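Local coordinates for protein beta-lactamase (Chitinophaga pinensis, PDB 6N36) that probably hydrolyses the beta-lactam ring of antibiotics, working with two zinc ions held in a metallo-beta-lactamase fold, at residues Ile32-Leu37 and Asp59-Ala64; Asp120-Gly125 and Asn190-Ser195; Val153-Pro158 and Lys215-Asp220; Val171-Arg176 and Tyr242-Phe247. All coordinates share one frame; numbering follows the deposited sequence.

Contact 1. Residues Ile32-Leu37 and Asp59-Ala64; sequences IGTYDL and DTLIKA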
loop_
_atom_site.group_PDB
_atom_site.type_symbol
_atom_site.label_atom_id
_atom_site.label_comp_id
_atom_site.label_asym_id
_atom_site.label_seq_id
_atom_site.Cartn_x
_atom_site.Cartn_y
_atom_site.Cartn_z
ATOM N N ILE A 32 -3.719 -10.844 -2.784
ATOM C CA ILE A 32 -4.417 -10.968 -4.093
ATOM C C ILE A 32 -3.718 -10.123 -5.173
ATOM O O ILE A 32 -4.335 -9.817 -6.188
ATOM C CB ILE A 32 -5.909 -10.617 -3.973
ATOM C CG1 ILE A 32 -6.183 -9.183 -3.481
ATOM C CG2 ILE A 32 -6.590 -11.654 -3.104
ATOM C CD1 ILE A 32 -7.617 -8.775 -3.689
ATOM N N GLY A 33 -2.465 -9.781 -4.949
ATOM C CA GLY A 33 -1.714 -8.910 -5.846
ATOM C C GLY A 33 -1.056 -9.657 -6.979
ATOM O O GLY A 33 -1.386 -10.794 -7.263
ATOM N N THR A 34 -0.096 -8.987 -7.591
ATOM C CA THR A 34 0.676 -9.565 -8.707
ATOM C C THR A 34 2.030 -10.056 -8.193
ATOM O O THR A 34 2.293 -10.087 -6.978
ATOM C CB THR A 34 0.790 -8.532 -9.823
ATOM O OG1 THR A 34 1.491 -7.400 -9.311
ATOM C CG2 THR A 34 -0.549 -8.144 -10.391
ATOM N N TYR A 35 2.889 -10.504 -9.112
ATOM C CA TYR A 35 4.233 -10.959 -8.680
ATOM C C TYR A 35 4.893 -9.859 -7.839
ATOM O O TYR A 35 5.537 -10.206 -6.867
ATOM C CB TYR A 35 5.073 -11.391 -9.886
ATOM C CG TYR A 35 6.371 -12.066 -9.512
ATOM C CD1 TYR A 35 6.409 -13.428 -9.265
ATOM C CD2 TYR A 35 7.547 -11.354 -9.430
ATOM C CE1 TYR A 35 7.593 -14.061 -8.893
ATOM C CE2 TYR A 35 8.728 -11.958 -9.034
ATOM C CZ TYR A 35 8.742 -13.316 -8.772
ATOM O OH TYR A 35 9.900 -13.934 -8.380
ATOM N N ASP A 36 4.827 -8.589 -8.253
ATOM C CA ASP A 36 5.538 -7.502 -7.562
ATOM C C ASP A 36 4.573 -6.667 -6.731
ATOM O O ASP A 36 5.013 -6.113 -5.678
ATOM C CB ASP A 36 6.346 -6.619 -8.506
ATOM C CG ASP A 36 7.233 -5.686 -7.718
ATOM O OD1 ASP A 36 8.054 -6.211 -6.911
ATOM O OD2 ASP A 36 7.085 -4.462 -7.878
ATOM N N LEU A 37 3.370 -6.400 -7.213
ATOM C CA LEU A 37 2.529 -5.352 -6.543
ATOM C C LEU A 37 1.607 -5.979 -5.512
ATOM O O LEU A 37 0.713 -6.794 -5.826
ATOM C CB LEU A 37 1.717 -4.584 -7.585
ATOM C CG LEU A 37 2.504 -3.768 -8.579
ATOM C CD1 LEU A 37 1.568 -3.046 -9.510
ATOM C CD2 LEU A 37 3.437 -2.792 -7.872
ATOM N N ASP A 59 -7.989 -4.386 -11.940
ATOM C CA ASP A 59 -9.347 -4.742 -11.420
ATOM C C ASP A 59 -9.721 -6.140 -11.910
ATOM O O ASP A 59 -10.346 -6.926 -11.120
ATOM C CB ASP A 59 -10.360 -3.656 -11.768
ATOM C CG ASP A 59 -10.437 -3.317 -13.256
ATOM O OD1 ASP A 59 -9.399 -2.947 -13.837
ATOM O OD2 ASP A 59 -11.571 -3.373 -13.824
ATOM N N THR A 60 -9.377 -6.500 -13.142
ATOM C CA THR A 60 -9.679 -7.840 -13.672
ATOM C C THR A 60 -8.998 -8.914 -12.818
ATOM O O THR A 60 -9.671 -9.960 -12.494
ATOM C CB THR A 60 -9.248 -7.952 -15.142
ATOM O OG1 THR A 60 -10.045 -6.979 -15.824
ATOM C CG2 THR A 60 -9.494 -9.329 -15.704
ATOM N N LEU A 61 -7.708 -8.732 -12.486
ATOM C CA LEU A 61 -6.910 -9.704 -11.701
ATOM C C LEU A 61 -7.430 -9.770 -10.273
ATOM O O LEU A 61 -7.481 -10.881 -9.711
ATOM C CB LEU A 61 -5.426 -9.320 -11.704
ATOM C CG LEU A 61 -4.527 -10.044 -12.712
ATOM C CD1 LEU A 61 -3.190 -10.362 -12.052
ATOM C CD2 LEU A 61 -5.148 -11.311 -13.267
ATOM N N ILE A 62 -7.794 -8.633 -9.722
ATOM C CA ILE A 62 -8.342 -8.584 -8.332
ATOM C C ILE A 62 -9.634 -9.412 -8.290
ATOM O O ILE A 62 -9.742 -10.279 -7.400
ATOM C CB ILE A 62 -8.594 -7.143 -7.883
ATOM C CG1 ILE A 62 -7.253 -6.436 -7.691
ATOM C CG2 ILE A 62 -9.450 -7.044 -6.611
ATOM C CD1 ILE A 62 -7.385 -4.930 -7.637
ATOM N N LYS A 63 -10.523 -9.208 -9.247
ATOM C CA LYS A 63 -11.820 -9.963 -9.302
ATOM C C LYS A 63 -11.520 -11.468 -9.412
ATOM O O LYS A 63 -12.130 -12.316 -8.666
ATOM C CB LYS A 63 -12.689 -9.352 -10.413
ATOM C CG LYS A 63 -14.077 -9.956 -10.531
ATOM C CD LYS A 63 -14.874 -9.297 -11.658
ATOM C CE LYS A 63 -16.297 -9.816 -11.725
ATOM N NZ LYS A 63 -16.449 -11.093 -10.992
ATOM N N ALA A 64 -10.610 -11.867 -10.304
ATOM C CA ALA A 64 -10.266 -13.280 -10.549
ATOM C C ALA A 64 -9.624 -13.898 -9.323
ATOM O O ALA A 64 -9.900 -15.085 -9.014
ATOM C CB ALA A 64 -9.355 -13.409 -11.747
#
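Ile32 and Ile62 make the better-defined half of this contact, with the CD1 methyl of Ile32 lying 3.9 Å from the CG2 branch methyl of Ile62. The two isoleucines meet at a slant, one methyl against another. On Ile32, CG1 sits between the backbone N and the carbonyl carbon (chi1 60°) and the chain then extends, which carries CD1 out toward helix 58-69. Ile62 answers with its branch methyl, so the end of one side chain meets the short arm of the other.

The second half joins Thr34 to Leu61, whose side chains run nearly perpendicular. Thr34 CG2 comes within 3.8 Å of Leu61 CD1, but Leu61 is modelled in two conformers, so this touch is tentative. Thr34 itself is firmly placed. With chi1 at 62° its OG1 is turned back over its own loop, where it accepts from Leu37 N at 3.0 Å, and its hydroxyl hydrogen goes to Trp16 O. The methyl is then the group left to face the helix. A backbone bond from Thr34 N to Leu37 O, 2.9 Å long, closes the same turn.

No hydrogen bond links the two segments themselves, although His65, the residue after Ala64 in the same helix, bonds through ND1 to Ile32 O. Within the loop, Asp36 OD2 holds ND1 of His226, a zinc ligand, and so belongs to the metal's second shell. An ST motif thus shapes the loop between strands 29-31 and 40-42 where helix 58-69 packs against the sheet, as in the alpha-beta-beta-alpha sandwich of metallo-beta-lactamases.

Contact 2. Residues Asp120-Gly125 and Asn190-Ser195; sequences DYVMGG and NDTKLS
Tyr121 and Val122 sit on an Asx turn at the approach to the zinc site, where they meet Thr192 and Asp191 of a second loop; the Tyr121 side chain is about 9 Å from a zinc ion. The turn is built by Asp120, whose OD1 takes both Val122 N (3.0 Å) and Met123 N (2.9 Å) on its anti side, from opposite faces of the carboxylate plane.

Thr192 OG1 settles into the corner between the two side chains, 3.6 Å from Tyr121 CE2 and equally close to Val122 CG2. That same Val122 methyl lies over the rim of one face of the Tyr121 ring. The other branch, CG1, stands anti to the backbone N (chi1 175°) and rests 3.9 Å from Asp191 CB, nearer the exposed end of the contact.

A water completes the join, giving a hydrogen to Tyr121 OH at 3.0 Å and sitting 2.8 Å from Thr192 OG1. Tyr121 OH passes its own hydrogen to Gly159 O, next to the zinc ligand His160. The phenol therefore acts as both donor and acceptor, which should fix the direction of its O-H and tie both loops, partly through water, to the backbone beside a metal ligand.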
loop_
_atom_site.group_PDB
_atom_site.type_symbol
_atom_site.label_atom_id
_atom_site.label_comp_id
_atom_site.label_asym_id
_atom_site.label_seq_id
_atom_site.Cartn_x
_atom_site.Cartn_y
_atom_site.Cartn_z
ATOM N N ASP A 120 1.547 15.497 -8.786
ATOM C CA ASP A 120 2.634 14.718 -8.161
ATOM C C ASP A 120 3.922 15.540 -8.102
ATOM O O ASP A 120 4.342 16.145 -9.112
ATOM C CB ASP A 120 2.872 13.423 -8.913
ATOM C CG ASP A 120 3.789 12.493 -8.144
ATOM O OD1 ASP A 120 5.041 12.635 -8.257
ATOM O OD2 ASP A 120 3.239 11.697 -7.349
ATOM N N TYR A 121 4.590 15.576 -6.954
ATOM C CA TYR A 121 5.740 16.497 -6.788
ATOM C C TYR A 121 6.942 16.095 -7.617
ATOM O O TYR A 121 7.820 16.950 -7.841
ATOM C CB TYR A 121 6.120 16.654 -5.317
ATOM C CG TYR A 121 6.857 15.512 -4.662
ATOM C CD1 TYR A 121 6.211 14.435 -4.090
ATOM C CD2 TYR A 121 8.233 15.561 -4.515
ATOM C CE1 TYR A 121 6.907 13.440 -3.398
ATOM C CE2 TYR A 121 8.939 14.583 -3.846
ATOM C CZ TYR A 121 8.282 13.504 -3.270
ATOM O OH TYR A 121 9.009 12.564 -2.567
ATOM N N VAL A 122 6.995 14.868 -8.133
ATOM C CA VAL A 122 8.103 14.401 -9.013
ATOM C C VAL A 122 7.538 14.278 -10.427
ATOM O O VAL A 122 8.098 14.895 -11.345
ATOM C CB VAL A 122 8.723 13.075 -8.534
ATOM C CG1 VAL A 122 9.782 12.523 -9.524
ATOM C CG2 VAL A 122 9.295 13.146 -7.143
ATOM N N MET A 123 6.412 13.593 -10.583
ATOM C CA MET A 123 5.949 13.098 -11.902
ATOM C C MET A 123 4.823 13.958 -12.444
ATOM O O MET A 123 4.284 13.557 -13.515
ATOM C CB MET A 123 5.463 11.636 -11.775
ATOM C CG MET A 123 6.572 10.688 -11.399
ATOM S SD MET A 123 5.997 8.995 -11.141
ATOM C CE MET A 123 5.138 9.177 -9.586
ATOM N N GLY A 124 4.463 15.081 -11.803
ATOM C CA GLY A 124 3.269 15.893 -12.131
ATOM C C GLY A 124 3.469 16.879 -13.312
ATOM O O GLY A 124 4.586 16.908 -13.908
ATOM N N GLY A 125 2.413 17.657 -13.598
ATOM C CA GLY A 125 2.411 18.772 -14.581
ATOM C C GLY A 125 2.240 18.291 -16.018
ATOM O O GLY A 125 2.203 19.160 -16.941
ATOM N N ASN A 190 15.000 9.250 -7.531
ATOM C CA ASN A 190 16.211 9.971 -7.963
ATOM C C ASN A 190 15.986 11.490 -8.034
ATOM O O ASN A 190 16.909 12.214 -7.705
ATOM C CB ASN A 190 16.622 9.419 -9.322
ATOM C CG ASN A 190 17.919 9.992 -9.826
ATOM O OD1 ASN A 190 18.830 10.188 -9.020
ATOM N ND2 ASN A 190 18.080 10.107 -11.157
ATOM N N ASP A 191 14.822 11.936 -8.527
ATOM C CA ASP A 191 14.646 13.383 -8.835
ATOM C C ASP A 191 14.338 14.143 -7.531
ATOM O O ASP A 191 14.345 15.385 -7.556
ATOM C CB ASP A 191 13.530 13.624 -9.846
ATOM C CG ASP A 191 13.863 13.164 -11.264
ATOM O OD1 ASP A 191 15.040 13.203 -11.628
ATOM O OD2 ASP A 191 12.925 12.709 -11.953
ATOM N N THR A 192 14.261 13.497 -6.404
ATOM C CA THR A 192 13.859 14.200 -5.134
ATOM C C THR A 192 15.037 14.901 -4.475
ATOM O O THR A 192 16.045 14.260 -4.157
ATOM C CB THR A 192 13.201 13.202 -4.180
ATOM O OG1 THR A 192 11.983 12.851 -4.837
ATOM C CG2 THR A 192 12.871 13.762 -2.807
ATOM N N LYS A 193 14.888 16.208 -4.227
ATOM C CA LYS A 193 15.808 17.059 -3.474
ATOM C C LYS A 193 15.328 17.172 -2.034
ATOM O O LYS A 193 14.264 17.742 -1.800
ATOM C CB LYS A 193 15.885 18.415 -4.184
ATOM C CG LYS A 193 16.824 19.447 -3.595
ATOM C CD LYS A 193 16.938 20.660 -4.555
ATOM C CE LYS A 193 17.687 21.857 -4.011
ATOM N NZ LYS A 193 17.027 23.147 -4.396
ATOM N N LEU A 194 16.010 16.517 -1.090
ATOM C CA LEU A 194 15.520 16.446 0.313
ATOM C C LEU A 194 15.541 17.774 1.041
ATOM O O LEU A 194 14.790 17.915 2.026
ATOM C CB LEU A 194 16.362 15.417 1.054
ATOM C CG LEU A 194 16.122 13.996 0.583
ATOM C CD1 LEU A 194 17.144 13.090 1.222
ATOM C CD2 LEU A 194 14.717 13.481 0.915
ATOM N N SER A 195 16.288 18.786 0.578
ATOM C CA SER A 195 16.218 20.135 1.160
ATOM C C SER A 195 14.856 20.788 0.851
ATOM O O SER A 195 14.511 21.811 1.483
ATOM C CB SER A 195 17.378 21.004 0.671
ATOM O OG SER A 195 17.400 21.066 -0.753
HETATM O O HOH W 1 10.896 10.513 -3.681
#

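Contact 3. Residues Val153-Pro158 and Lys215-Asp220; sequences VMRQHP and KALKFD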
loop_
_atom_site.group_PDB
_atom_site.type_symbol
_atom_site.label_atom_id
_atom_site.label_comp_id
_atom_site.label_asym_id
_atom_site.label_seq_id
_atom_site.Cartn_x
_atom_site.Cartn_y
_atom_site.Cartn_z
ATOM N N VAL A 153 -5.710 0.646 11.941
ATOM C CA VAL A 153 -5.176 1.990 12.266
ATOM C C VAL A 153 -4.253 2.505 11.150
ATOM O O VAL A 153 -3.371 1.750 10.716
ATOM C CB VAL A 153 -4.474 1.968 13.622
ATOM C CG1 VAL A 153 -3.860 3.338 13.888
ATOM C CG2 VAL A 153 -5.435 1.562 14.727
ATOM N N MET A 154 -4.523 3.700 10.645
ATOM C CA MET A 154 -3.652 4.352 9.623
ATOM C C MET A 154 -2.552 5.140 10.350
ATOM O O MET A 154 -2.885 5.832 11.365
ATOM C CB MET A 154 -4.441 5.277 8.704
ATOM C CG MET A 154 -3.571 5.816 7.584
ATOM S SD MET A 154 -2.710 7.390 8.088
ATOM C CE MET A 154 -3.958 8.546 7.597
ATOM N N ARG A 155 -1.292 4.980 9.952
ATOM C CA ARG A 155 -0.216 5.836 10.470
ATOM C C ARG A 155 0.368 6.625 9.310
ATOM O O ARG A 155 0.711 6.000 8.295
ATOM C CB ARG A 155 0.864 5.062 11.220
ATOM C CG ARG A 155 0.388 4.306 12.452
ATOM C CD ARG A 155 -0.211 5.186 13.516
ATOM N NE ARG A 155 0.542 6.378 13.849
ATOM C CZ ARG A 155 1.443 6.476 14.831
ATOM N NH1 ARG A 155 1.770 5.416 15.556
ATOM N NH2 ARG A 155 2.087 7.619 14.990
ATOM N N GLN A 156 0.486 7.941 9.454
ATOM C CA GLN A 156 1.038 8.798 8.388
ATOM C C GLN A 156 2.552 8.597 8.319
ATOM O O GLN A 156 3.254 8.836 9.318
ATOM C CB GLN A 156 0.668 10.274 8.546
ATOM C CG GLN A 156 -0.820 10.550 8.420
ATOM C CD GLN A 156 -1.090 12.025 8.629
ATOM O OE1 GLN A 156 -0.458 12.647 9.500
ATOM N NE2 GLN A 156 -2.037 12.584 7.887
ATOM N N HIS A 157 3.030 8.207 7.141
ATOM C CA HIS A 157 4.447 7.913 6.850
ATOM C C HIS A 157 4.840 8.720 5.623
ATOM O O HIS A 157 5.167 8.151 4.600
ATOM C CB HIS A 157 4.663 6.410 6.772
ATOM C CG HIS A 157 4.536 5.755 8.082
ATOM N ND1 HIS A 157 4.180 4.431 8.212
ATOM C CD2 HIS A 157 4.757 6.227 9.346
ATOM C CE1 HIS A 157 4.104 4.141 9.486
ATOM N NE2 HIS A 157 4.435 5.203 10.228
ATOM N N PRO A 158 4.780 10.062 5.701
ATOM C CA PRO A 158 4.925 10.898 4.518
ATOM C C PRO A 158 6.349 10.857 3.943
ATOM O O PRO A 158 7.332 10.457 4.621
ATOM C CB PRO A 158 4.616 12.276 4.997
ATOM C CG PRO A 158 4.990 12.233 6.460
ATOM C CD PRO A 158 4.486 10.865 6.909
ATOM N N LYS A 215 10.561 3.073 12.544
ATOM C CA LYS A 215 11.449 2.225 13.376
ATOM C C LYS A 215 10.751 1.927 14.706
ATOM O O LYS A 215 10.974 0.847 15.326
ATOM C CB LYS A 215 12.758 2.961 13.628
ATOM C CG LYS A 215 13.894 2.013 13.993
ATOM C CD LYS A 215 14.327 1.267 12.729
ATOM C CE LYS A 215 15.830 1.176 12.570
ATOM N NZ LYS A 215 16.366 0.046 13.352
ATOM N N ALA A 216 9.944 2.864 15.185
ATOM C CA ALA A 216 9.320 2.784 16.517
ATOM C C ALA A 216 8.102 1.852 16.560
ATOM O O ALA A 216 7.638 1.541 17.670
ATOM C CB ALA A 216 8.975 4.168 17.015
ATOM N N LEU A 217 7.598 1.400 15.418
ATOM C CA LEU A 217 6.386 0.561 15.388
ATOM C C LEU A 217 6.692 -0.832 15.916
ATOM O O LEU A 217 7.812 -1.302 15.778
ATOM C CB LEU A 217 5.898 0.485 13.947
ATOM C CG LEU A 217 5.372 1.796 13.383
ATOM C CD1 LEU A 217 4.937 1.546 11.949
ATOM C CD2 LEU A 217 4.235 2.332 14.230
ATOM N N LYS A 218 5.697 -1.445 16.531
ATOM C CA LYS A 218 5.749 -2.810 17.100
ATOM C C LYS A 218 4.684 -3.668 16.414
ATOM O O LYS A 218 3.518 -3.192 16.364
ATOM C CB LYS A 218 5.409 -2.735 18.588
ATOM C CG LYS A 218 6.538 -2.258 19.486
ATOM C CD LYS A 218 6.134 -2.205 20.926
ATOM C CE LYS A 218 5.266 -3.373 21.328
ATOM N NZ LYS A 218 5.314 -3.610 22.787
ATOM N N PHE A 219 5.052 -4.818 15.888
ATOM C CA PHE A 219 4.122 -5.708 15.155
ATOM C C PHE A 219 4.712 -7.121 15.111
ATOM O O PHE A 219 5.920 -7.306 15.421
ATOM C CB PHE A 219 3.899 -5.180 13.734
ATOM C CG PHE A 219 5.190 -4.866 13.043
ATOM C CD1 PHE A 219 5.776 -3.607 13.137
ATOM C CD2 PHE A 219 5.851 -5.859 12.349
ATOM C CE1 PHE A 219 7.011 -3.384 12.554
ATOM C CE2 PHE A 219 7.079 -5.630 11.786
ATOM C CZ PHE A 219 7.654 -4.398 11.886
ATOM N N ASP A 220 3.903 -8.092 14.707
ATOM C CA ASP A 220 4.369 -9.484 14.551
ATOM C C ASP A 220 4.809 -9.743 13.114
ATOM O O ASP A 220 5.839 -10.410 12.905
ATOM C CB ASP A 220 3.253 -10.453 14.961
ATOM C CG ASP A 220 2.853 -10.300 16.426
ATOM O OD1 ASP A 220 3.775 -10.312 17.255
ATOM O OD2 ASP A 220 1.650 -10.091 16.713
#
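Leu217 splits its two methyls unequally between His157 and Arg155. The tight half is buried: CD1 of Leu217 comes to 3.7 Å from His157 CE1, the two side chains arriving from opposite directions and the methyl meeting the imidazole obliquely. Leu217 has CG beside its backbone N (chi1 -68°) and CD1 fully extended (chi2 180°), a shape that spans the wide gap between the backbones. Met214 and Thr210 of helix 203-215 press on His157 too, and the carbonyl O of Arg155 lies 3.8 Å above one face of its ring, toward the rim.

The loose half lies at the partly exposed margin. There Leu217 CD2 only grazes Arg155 NH1, at 4.2 Å, as the two side chains slide past each other. Arg155 is bent at both chi2 and chi3, which curls the chain and shortens its reach, while NE makes a salt bridge with Asp141.

Leu217 thus packs the loop before strand 221-223 against the end of strand 150-156 and against His157. No hydrogen bond crosses between the segments, which are held by van der Waals contact of methyls with polar flat groups; the imidazole turns a carbon to leucine while Ser166 OG satisfies its ND1.

Contact 4. Residues Val171-Arg176 and Tyr242-Phe247; sequences VKDAVR and YNPAAF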
loop_
_atom_site.group_PDB
_atom_site.type_symbol
_atom_site.label_atom_id
_atom_site.label_comp_id
_atom_site.label_asym_id
_atom_site.label_seq_id
_atom_site.Cartn_x
_atom_site.Cartn_y
_atom_site.Cartn_z
ATOM N N VAL A 171 -5.154 -9.632 13.265
ATOM C CA VAL A 171 -5.926 -10.755 12.665
ATOM C C VAL A 171 -5.847 -11.952 13.629
ATOM O O VAL A 171 -4.805 -12.184 14.256
ATOM C CB VAL A 171 -5.463 -11.147 11.251
ATOM C CG1 VAL A 171 -5.559 -9.952 10.320
ATOM C CG2 VAL A 171 -4.057 -11.714 11.223
ATOM N N LYS A 172 -6.918 -12.709 13.659
ATOM C CA LYS A 172 -7.063 -13.907 14.538
ATOM C C LYS A 172 -7.170 -15.148 13.657
ATOM O O LYS A 172 -7.959 -15.107 12.703
ATOM C CB LYS A 172 -8.360 -13.769 15.329
ATOM C CG LYS A 172 -8.400 -12.641 16.346
ATOM C CD LYS A 172 -9.758 -12.549 17.014
ATOM C CE LYS A 172 -9.771 -11.664 18.241
ATOM N NZ LYS A 172 -11.168 -11.331 18.594
ATOM N N ASP A 173 -6.412 -16.204 13.922
ATOM C CA ASP A 173 -6.694 -17.525 13.275
ATOM C C ASP A 173 -7.106 -18.521 14.378
ATOM O O ASP A 173 -7.373 -18.075 15.508
ATOM C CB ASP A 173 -5.531 -17.935 12.365
ATOM C CG ASP A 173 -4.229 -18.294 13.073
ATOM O OD1 ASP A 173 -4.264 -18.517 14.338
ATOM O OD2 ASP A 173 -3.239 -18.467 12.356
ATOM N N ALA A 174 -7.179 -19.803 14.043
ATOM C CA ALA A 174 -7.559 -20.874 14.986
ATOM C C ALA A 174 -6.586 -20.939 16.170
ATOM O O ALA A 174 -6.981 -21.476 17.232
ATOM C CB ALA A 174 -7.638 -22.181 14.229
ATOM N N VAL A 175 -5.354 -20.448 16.016
ATOM C CA VAL A 175 -4.234 -20.647 16.987
ATOM C C VAL A 175 -4.002 -19.386 17.829
ATOM O O VAL A 175 -3.838 -19.490 19.067
ATOM C CB VAL A 175 -2.950 -21.057 16.242
ATOM C CG1 VAL A 175 -1.798 -21.253 17.223
ATOM C CG2 VAL A 175 -3.146 -22.314 15.408
ATOM N N ARG A 176 -3.831 -18.218 17.185
ATOM C CA ARG A 176 -3.435 -17.005 17.932
ATOM C C ARG A 176 -3.810 -15.723 17.162
ATOM O O ARG A 176 -4.454 -15.817 16.098
ATOM C CB ARG A 176 -1.926 -17.049 18.196
ATOM C CG ARG A 176 -1.067 -17.158 16.941
ATOM C CD ARG A 176 0.388 -16.809 17.205
ATOM N NE ARG A 176 0.494 -15.384 17.495
ATOM C CZ ARG A 176 1.624 -14.720 17.737
ATOM N NH1 ARG A 176 2.788 -15.349 17.712
ATOM N NH2 ARG A 176 1.581 -13.423 17.993
ATOM N N TYR A 242 -0.168 -23.012 4.825
ATOM C CA TYR A 242 -0.457 -21.858 5.721
ATOM C C TYR A 242 0.656 -21.755 6.748
ATOM O O TYR A 242 0.938 -22.771 7.445
ATOM C CB TYR A 242 -1.798 -22.031 6.436
ATOM C CG TYR A 242 -2.228 -20.916 7.348
ATOM C CD1 TYR A 242 -2.441 -19.640 6.859
ATOM C CD2 TYR A 242 -2.438 -21.114 8.700
ATOM C CE1 TYR A 242 -2.859 -18.624 7.697
ATOM C CE2 TYR A 242 -2.848 -20.100 9.548
ATOM C CZ TYR A 242 -3.049 -18.814 9.037
ATOM O OH TYR A 242 -3.470 -17.817 9.881
ATOM N N ASN A 243 1.267 -20.577 6.874
ATOM C CA ASN A 243 2.344 -20.348 7.864
ATOM C C ASN A 243 2.613 -18.853 8.031
ATOM O O ASN A 243 3.507 -18.293 7.391
ATOM C CB ASN A 243 3.623 -21.067 7.455
ATOM C CG ASN A 243 4.743 -20.798 8.484
ATOM O OD1 ASN A 243 4.485 -20.589 9.672
ATOM N ND2 ASN A 243 5.963 -20.739 8.002
ATOM N N PRO A 244 1.841 -18.187 8.910
ATOM C CA PRO A 244 1.979 -16.737 9.088
ATOM C C PRO A 244 3.422 -16.377 9.427
ATOM O O PRO A 244 3.869 -15.282 9.060
ATOM C CB PRO A 244 1.031 -16.427 10.238
ATOM C CG PRO A 244 -0.039 -17.514 10.120
ATOM C CD PRO A 244 0.697 -18.742 9.643
ATOM N N ALA A 245 4.108 -17.217 10.212
ATOM C CA ALA A 245 5.498 -16.919 10.650
ATOM C C ALA A 245 6.448 -16.684 9.476
ATOM O O ALA A 245 7.533 -16.100 9.691
ATOM C CB ALA A 245 6.010 -18.030 11.515
ATOM N N ALA A 246 6.092 -17.089 8.268
ATOM C CA ALA A 246 6.888 -16.775 7.069
ATOM C C ALA A 246 7.084 -15.257 6.970
ATOM O O ALA A 246 8.131 -14.835 6.396
ATOM C CB ALA A 246 6.246 -17.286 5.834
ATOM N N PHE A 247 6.187 -14.463 7.569
ATOM C CA PHE A 247 6.242 -12.975 7.467
ATOM C C PHE A 247 6.694 -12.325 8.779
ATOM O O PHE A 247 6.622 -11.108 8.944
ATOM C CB PHE A 247 4.920 -12.425 6.931
ATOM C CG PHE A 247 4.657 -12.898 5.535
ATOM C CD1 PHE A 247 5.333 -12.344 4.472
ATOM C CD2 PHE A 247 3.797 -13.961 5.301
ATOM C CE1 PHE A 247 5.146 -12.835 3.183
ATOM C CE2 PHE A 247 3.603 -14.435 4.009
ATOM C CZ PHE A 247 4.281 -13.863 2.962
#
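Tyr242 reaches across to Asp173 with a short hydrogen bond, its OH giving a hydrogen to OD2 at 2.6 Å. The bond uses the anti lone pair of OD2, on the side away from the other carboxylate oxygen. Tyr242 CG stands anti to its own backbone N (chi1 -179°), which stretches the phenol out to the aspartate. The hydroxyl has a second partner in Gly27 N, which donates to it, so this oxygen has two partners, one donor and one acceptor, from separate parts of the chain.

Inside 171-176 the other carboxylate oxygen is used just as fully. Asp173 OD1 accepts from Arg176 N at 2.9 Å, nearly in line with the CG-OD1 bond, and from Val175 N at 2.8 Å, which comes in from above the carboxylate plane. This is an Asx turn and Asx motif within the tight loop of the beta hairpin between strands 165-172 and 177-182, and the backbone pair Asp173 N to Arg176 O closes that loop at 3.0 Å. Asp173 has chi1 at 69°, which swings the carboxylate so that one oxygen faces its own loop and the other the tyrosine.

As for flat groups, OD2 of Asp173 lies at the edge of the Tyr242 ring, in its plane, while carboxylate and ring are turned 62° apart. Arg24 adds a cation-pi interaction with that ring.

Van der Waals contacts come from Pro244, at the start of the 3-10 segment 244-246. Within its own segment its CD sits 3.7 Å above the centre of one face of the Tyr242 ring; across the contact its CG brushes Asp173 OD2 at 4.0 Å.

In the fold
Contact 1 comes first along the chain and joins a loop of the seven-stranded sheet to helix 58-69. The other three interleave: 120-125, 153-158 and 171-176 come in order, followed by their partners 190-195, 215-220 and 242-247, so these three cross along the chain. Contacts 3 and 4 share the five-stranded sheet through neighbouring strands 150-156 and 165-172, with centres about 20 Å apart, and meet in a long, weak ion pair between Asp220 and Arg176. Contacts 2 and 4 lie on opposite sides of the chain's centre, centres about 39 Å apart. Contacts 1 and 2, with side chains about 10 and 9 Å from zinc, border the metal site, whereas 3 and 4 tie the second sheet to loops around it.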